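Local structure of putative citrate lyase (Ralstonia eutropha, 3QQW) at residues C[92-106]-C[128-142]. The protein probably acts as a magnesium-dependent lyase of the citramalyl-CoA lyase kind, within the HpcH/HpaI aldolase/citrate lyase family. Residues are numbered along the deposited sequence; the frame is centred on the assembly and turned at random.
Sequences PSHPAWRQDVDIIVN and EVIRYIGDVAKRAGL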
loop_
_atom_site.group_PDB
_atom_site.type_symbol
_atom_site.label_atom_id
_atom_site.label_comp_id
_atom_site.label_asym_id
_atom_site.label_seq_id
_atom_site.Cartn_x
_atom_site.Cartn_y
_atom_site.Cartn_z
ATOM N N PRO C 92 25.199 5.520 -6.172
ATOM C CA PRO C 92 25.422 6.977 -6.280
ATOM C C PRO C 92 26.272 7.617 -5.176
ATOM O O PRO C 92 26.697 8.769 -5.332
ATOM C CB PRO C 92 24.000 7.552 -6.242
ATOM C CG PRO C 92 23.120 6.441 -6.737
ATOM C CD PRO C 92 23.751 5.206 -6.167
ATOM N N SER C 93 26.526 6.896 -4.077
ATOM C CA SER C 93 27.320 7.420 -2.964
ATOM C C SER C 93 28.760 6.959 -3.085
ATOM O O SER C 93 29.635 7.487 -2.405
ATOM C CB SER C 93 26.716 6.999 -1.622
ATOM O OG SER C 93 27.059 5.670 -1.258
ATOM N N HIS C 94 29.002 5.982 -3.959
ATOM C CA HIS C 94 30.311 5.427 -4.188
ATOM C C HIS C 94 31.163 6.402 -4.995
ATOM O O HIS C 94 30.632 7.027 -5.918
ATOM C CB HIS C 94 30.201 4.075 -4.892
ATOM C CG HIS C 94 31.467 3.280 -4.826
ATOM N ND1 HIS C 94 32.468 3.435 -5.771
ATOM C CD2 HIS C 94 31.872 2.370 -3.910
ATOM C CE1 HIS C 94 33.453 2.634 -5.394
ATOM N NE2 HIS C 94 33.144 1.977 -4.277
ATOM N N PRO C 95 32.485 6.544 -4.669
ATOM C CA PRO C 95 33.336 7.497 -5.420
ATOM C C PRO C 95 33.685 7.086 -6.862
ATOM O O PRO C 95 34.210 7.914 -7.607
ATOM C CB PRO C 95 34.614 7.570 -4.571
ATOM C CG PRO C 95 34.655 6.318 -3.790
ATOM C CD PRO C 95 33.231 5.927 -3.541
ATOM N N ALA C 96 33.384 5.841 -7.276
ATOM C CA ALA C 96 33.742 5.367 -8.610
ATOM C C ALA C 96 32.566 5.332 -9.610
ATOM O O ALA C 96 32.809 5.007 -10.770
ATOM C CB ALA C 96 34.371 3.978 -8.507
ATOM N N TRP C 97 31.341 5.693 -9.209
ATOM C CA TRP C 97 30.194 5.539 -10.119
ATOM C C TRP C 97 30.323 6.354 -11.420
ATOM O O TRP C 97 30.027 5.808 -12.476
ATOM C CB TRP C 97 28.816 5.778 -9.426
ATOM C CG TRP C 97 28.383 7.204 -9.219
ATOM C CD1 TRP C 97 28.410 7.899 -8.046
ATOM C CD2 TRP C 97 27.693 8.044 -10.166
ATOM N NE1 TRP C 97 27.829 9.131 -8.213
ATOM C CE2 TRP C 97 27.389 9.255 -9.504
ATOM C CE3 TRP C 97 27.339 7.906 -11.527
ATOM C CZ2 TRP C 97 26.753 10.333 -10.152
ATOM C CZ3 TRP C 97 26.735 8.986 -12.173
ATOM C CH2 TRP C 97 26.446 10.179 -11.488
ATOM N N ARG C 98 30.783 7.615 -11.355
ATOM C CA ARG C 98 30.953 8.471 -12.543
ATOM C C ARG C 98 32.043 7.919 -13.452
ATOM O O ARG C 98 31.858 7.865 -14.668
ATOM C CB ARG C 98 31.295 9.913 -12.133
ATOM C CG ARG C 98 30.102 10.664 -11.607
ATOM C CD ARG C 98 30.496 12.069 -11.235
ATOM N NE ARG C 98 29.336 12.947 -11.260
ATOM C CZ ARG C 98 28.635 13.292 -10.186
ATOM N NH1 ARG C 98 28.986 12.844 -8.984
ATOM N NH2 ARG C 98 27.579 14.091 -10.303
ATOM N N GLN C 99 33.156 7.461 -12.845
ATOM C CA GLN C 99 34.283 6.832 -13.532
ATOM C C GLN C 99 33.813 5.559 -14.254
ATOM O O GLN C 99 34.197 5.357 -15.400
ATOM C CB GLN C 99 35.411 6.532 -12.540
ATOM C CG GLN C 99 36.666 5.952 -13.184
ATOM C CD GLN C 99 37.724 5.686 -12.154
ATOM O OE1 GLN C 99 37.764 4.611 -11.546
ATOM N NE2 GLN C 99 38.583 6.671 -11.922
ATOM N N ASP C 100 32.954 4.741 -13.612
ATOM C CA ASP C 100 32.372 3.541 -14.239
ATOM C C ASP C 100 31.605 3.931 -15.480
ATOM O O ASP C 100 31.748 3.296 -16.504
ATOM C CB ASP C 100 31.414 2.795 -13.289
ATOM C CG ASP C 100 31.988 2.156 -12.037
ATOM O OD1 ASP C 100 33.211 1.861 -12.019
ATOM O OD2 ASP C 100 31.206 1.904 -11.092
ATOM N N VAL C 101 30.801 5.001 -15.389
ATOM C CA VAL C 101 29.981 5.521 -16.494
ATOM C C VAL C 101 30.916 6.012 -17.601
ATOM O O VAL C 101 30.771 5.565 -18.742
ATOM C CB VAL C 101 28.979 6.605 -16.021
ATOM C CG1 VAL C 101 28.312 7.294 -17.207
ATOM C CG2 VAL C 101 27.924 5.998 -15.096
ATOM N N ASP C 102 31.910 6.865 -17.260
ATOM C CA ASP C 102 32.882 7.364 -18.243
ATOM C C ASP C 102 33.538 6.222 -19.020
ATOM O O ASP C 102 33.464 6.191 -20.244
ATOM C CB ASP C 102 33.980 8.188 -17.562
ATOM C CG ASP C 102 33.518 9.420 -16.831
ATOM O OD1 ASP C 102 32.359 9.849 -17.062
ATOM O OD2 ASP C 102 34.308 9.949 -16.005
ATOM N N ILE C 103 34.124 5.255 -18.307
ATOM C CA ILE C 103 34.849 4.133 -18.911
ATOM C C ILE C 103 33.933 3.227 -19.744
ATOM O O ILE C 103 34.278 2.911 -20.880
ATOM C CB ILE C 103 35.627 3.313 -17.830
ATOM C CG1 ILE C 103 36.735 4.178 -17.160
ATOM C CG2 ILE C 103 36.219 2.048 -18.437
ATOM C CD1 ILE C 103 37.283 3.562 -15.868
ATOM N N ILE C 104 32.792 2.803 -19.172
ATOM C CA ILE C 104 31.898 1.871 -19.852
ATOM C C ILE C 104 31.168 2.536 -21.040
ATOM O O ILE C 104 31.169 1.966 -22.118
ATOM C CB ILE C 104 30.939 1.159 -18.865
ATOM C CG1 ILE C 104 31.769 0.319 -17.863
ATOM C CG2 ILE C 104 29.929 0.256 -19.619
ATOM C CD1 ILE C 104 31.045 -0.080 -16.582
ATOM N N VAL C 105 30.609 3.723 -20.878
ATOM C CA VAL C 105 29.885 4.345 -21.981
ATOM C C VAL C 105 30.845 4.680 -23.128
ATOM O O VAL C 105 30.560 4.290 -24.266
ATOM C CB VAL C 105 29.019 5.559 -21.548
ATOM C CG1 VAL C 105 28.417 6.256 -22.772
ATOM C CG2 VAL C 105 27.901 5.123 -20.587
ATOM N N ASN C 106 32.005 5.299 -22.828
ATOM C CA ASN C 106 32.960 5.649 -23.873
ATOM C C ASN C 106 33.627 4.425 -24.492
ATOM O O ASN C 106 34.033 4.478 -25.665
ATOM C CB ASN C 106 34.008 6.628 -23.362
ATOM C CG ASN C 106 33.429 7.983 -23.047
ATOM O OD1 ASN C 106 32.778 8.612 -23.879
ATOM N ND2 ASN C 106 33.654 8.466 -21.833
ATOM N N GLU C 128 20.192 12.266 -10.937
ATOM C CA GLU C 128 21.573 12.748 -11.110
ATOM C C GLU C 128 22.402 11.779 -11.947
ATOM O O GLU C 128 23.131 12.208 -12.842
ATOM C CB GLU C 128 22.233 12.957 -9.730
ATOM C CG GLU C 128 23.655 13.525 -9.724
ATOM C CD GLU C 128 24.433 13.353 -8.428
ATOM O OE1 GLU C 128 24.066 12.480 -7.606
ATOM O OE2 GLU C 128 25.437 14.079 -8.251
ATOM N N VAL C 129 22.260 10.474 -11.669
ATOM C CA VAL C 129 22.983 9.401 -12.336
ATOM C C VAL C 129 22.500 9.313 -13.789
ATOM O O VAL C 129 23.330 9.201 -14.688
ATOM C CB VAL C 129 22.833 8.050 -11.559
ATOM C CG1 VAL C 129 23.502 6.912 -12.305
ATOM C CG2 VAL C 129 23.399 8.154 -10.144
ATOM N N ILE C 130 21.172 9.398 -14.013
ATOM C CA ILE C 130 20.572 9.313 -15.354
ATOM C C ILE C 130 21.041 10.490 -16.235
ATOM O O ILE C 130 21.416 10.287 -17.407
ATOM C CB ILE C 130 19.027 9.224 -15.269
ATOM C CG1 ILE C 130 18.608 7.845 -14.796
ATOM C CG2 ILE C 130 18.356 9.587 -16.607
ATOM C CD1 ILE C 130 17.194 7.844 -14.307
ATOM N N ARG C 131 21.039 11.699 -15.646
ATOM C CA ARG C 131 21.481 12.932 -16.280
ATOM C C ARG C 131 22.968 12.798 -16.679
ATOM O O ARG C 131 23.357 13.216 -17.767
ATOM C CB ARG C 131 21.247 14.090 -15.292
ATOM C CG ARG C 131 21.529 15.499 -15.788
ATOM C CD ARG C 131 20.906 16.519 -14.835
ATOM N NE ARG C 131 21.589 16.610 -13.533
ATOM C CZ ARG C 131 21.045 16.301 -12.356
ATOM N NH1 ARG C 131 19.790 15.882 -12.284
ATOM N NH2 ARG C 131 21.751 16.415 -11.245
ATOM N N TYR C 132 23.794 12.212 -15.775
ATOM C CA TYR C 132 25.220 12.046 -16.015
ATOM C C TYR C 132 25.463 11.042 -17.149
ATOM O O TYR C 132 26.259 11.333 -18.029
ATOM C CB TYR C 132 25.972 11.643 -14.728
ATOM C CG TYR C 132 27.475 11.672 -14.922
ATOM C CD1 TYR C 132 28.168 12.878 -14.942
ATOM C CD2 TYR C 132 28.191 10.500 -15.172
ATOM C CE1 TYR C 132 29.536 12.918 -15.191
ATOM C CE2 TYR C 132 29.562 10.528 -15.404
ATOM C CZ TYR C 132 30.229 11.738 -15.424
ATOM O OH TYR C 132 31.576 11.760 -15.661
ATOM N N ILE C 133 24.759 9.897 -17.143
ATOM C CA ILE C 133 24.815 8.852 -18.187
ATOM C C ILE C 133 24.440 9.488 -19.536
ATOM O O ILE C 133 25.165 9.280 -20.493
ATOM C CB ILE C 133 23.915 7.626 -17.842
ATOM C CG1 ILE C 133 24.413 6.890 -16.568
ATOM C CG2 ILE C 133 23.804 6.640 -19.003
ATOM C CD1 ILE C 133 23.373 5.936 -15.939
ATOM N N GLY C 134 23.387 10.326 -19.560
ATOM C CA GLY C 134 22.923 11.052 -20.734
ATOM C C GLY C 134 23.994 11.945 -21.323
ATOM O O GLY C 134 24.221 11.925 -22.544
ATOM N N ASP C 135 24.694 12.711 -20.450
ATOM C CA ASP C 135 25.769 13.611 -20.862
ATOM C C ASP C 135 26.915 12.840 -21.507
ATOM O O ASP C 135 27.386 13.207 -22.590
ATOM C CB ASP C 135 26.295 14.420 -19.665
ATOM C CG ASP C 135 25.358 15.457 -19.098
ATOM O OD1 ASP C 135 24.408 15.852 -19.813
ATOM O OD2 ASP C 135 25.592 15.896 -17.945
ATOM N N VAL C 136 27.337 11.752 -20.857
ATOM C CA VAL C 136 28.432 10.887 -21.330
ATOM C C VAL C 136 27.998 10.177 -22.647
ATOM O O VAL C 136 28.789 10.140 -23.605
ATOM C CB VAL C 136 28.923 9.897 -20.228
ATOM C CG1 VAL C 136 30.081 9.065 -20.750
ATOM C CG2 VAL C 136 29.356 10.650 -18.961
ATOM N N ALA C 137 26.726 9.670 -22.704
ATOM C CA ALA C 137 26.199 8.992 -23.900
ATOM C C ALA C 137 26.239 9.897 -25.139
ATOM O O ALA C 137 26.813 9.504 -26.152
ATOM C CB ALA C 137 24.789 8.491 -23.655
ATOM N N LYS C 138 25.716 11.133 -25.026
ATOM C CA LYS C 138 25.715 12.123 -26.102
ATOM C C LYS C 138 27.164 12.483 -26.517
ATOM O O LYS C 138 27.446 12.470 -27.720
ATOM C CB LYS C 138 24.902 13.368 -25.700
ATOM N N ARG C 139 28.095 12.736 -25.550
ATOM C CA ARG C 139 29.504 13.059 -25.867
ATOM C C ARG C 139 30.228 11.880 -26.554
ATOM O O ARG C 139 31.185 12.091 -27.294
ATOM C CB ARG C 139 30.289 13.452 -24.616
ATOM C CG ARG C 139 29.992 14.827 -24.050
ATOM C CD ARG C 139 30.836 15.072 -22.816
ATOM N NE ARG C 139 30.089 15.807 -21.797
ATOM C CZ ARG C 139 29.934 15.411 -20.535
ATOM N NH1 ARG C 139 30.489 14.281 -20.111
ATOM N NH2 ARG C 139 29.243 16.153 -19.682
ATOM N N ALA C 140 29.766 10.649 -26.315
ATOM C CA ALA C 140 30.322 9.436 -26.931
ATOM C C ALA C 140 29.739 9.186 -28.336
ATOM O O ALA C 140 30.103 8.215 -29.001
ATOM C CB ALA C 140 30.051 8.236 -26.042
ATOM N N GLY C 141 28.854 10.061 -28.774
ATOM C CA GLY C 141 28.228 9.977 -30.084
ATOM C C GLY C 141 27.093 8.993 -30.205
ATOM O O GLY C 141 26.769 8.558 -31.309
ATOM N N LEU C 142 26.484 8.627 -29.087
ATOM C CA LEU C 142 25.348 7.718 -29.083
ATOM C C LEU C 142 24.083 8.491 -29.479
ATOM O O LEU C 142 23.806 9.551 -28.883
ATOM C CB LEU C 142 25.167 7.075 -27.705
ATOM C CG LEU C 142 26.149 6.016 -27.225
ATOM C CD1 LEU C 142 25.724 5.477 -25.972
ATOM C CD2 LEU C 142 26.374 4.911 -28.236
HETATM O O HOH W 1 31.728 10.825 -23.658
#
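Helix 97-106, with Val101, Asp102 and Val105 in register with Ile133, Val136 and Ala137, packs against helix 128-139 with axes 9.3 Å apart at closest and a signed crossing angle of -32°. These are successive outer helices of the TIM barrel, one after strand 85-88 and one after strand 115-117; Val105 and Ile133 both reach Ile115 of the latter strand. Tyr132 is a knob in a hole formed by Trp97, Arg98, Val101 and Asp102. Its CG lies opposite the backbone N (chi1 -171°), which carries the ring across to helix 97-106. Arg98 CG stands 3.9 Å from the ring centroid and 13° off the normal, a CH-pi contact, while Tyr132 OH donates a very short hydrogen bond of 2.5 Å to Asp102 OD1. The Trp97 indole is sandwiched: Val129 CG2 covers one face, 3.9 Å from the centroid of the six-membered ring, and Arg98 CG the other, while Tyr132 CB meets its edge. The extended Arg98 chain sets its guanidinium with one face over Trp97 CZ2 and brings NH2 to Glu128 OE2 at 3.0 Å, a salt bridge in which OE2 is met from above the carboxylate plane. Val136 is the second knob, its CG1 3.7 Å from Val105 CB. Near the C-terminal end of helix 128-139, which Gly141 closes in a Schellman motif, a water donates to Asn106 OD1 and, at 3.0 Å, to Val136 O.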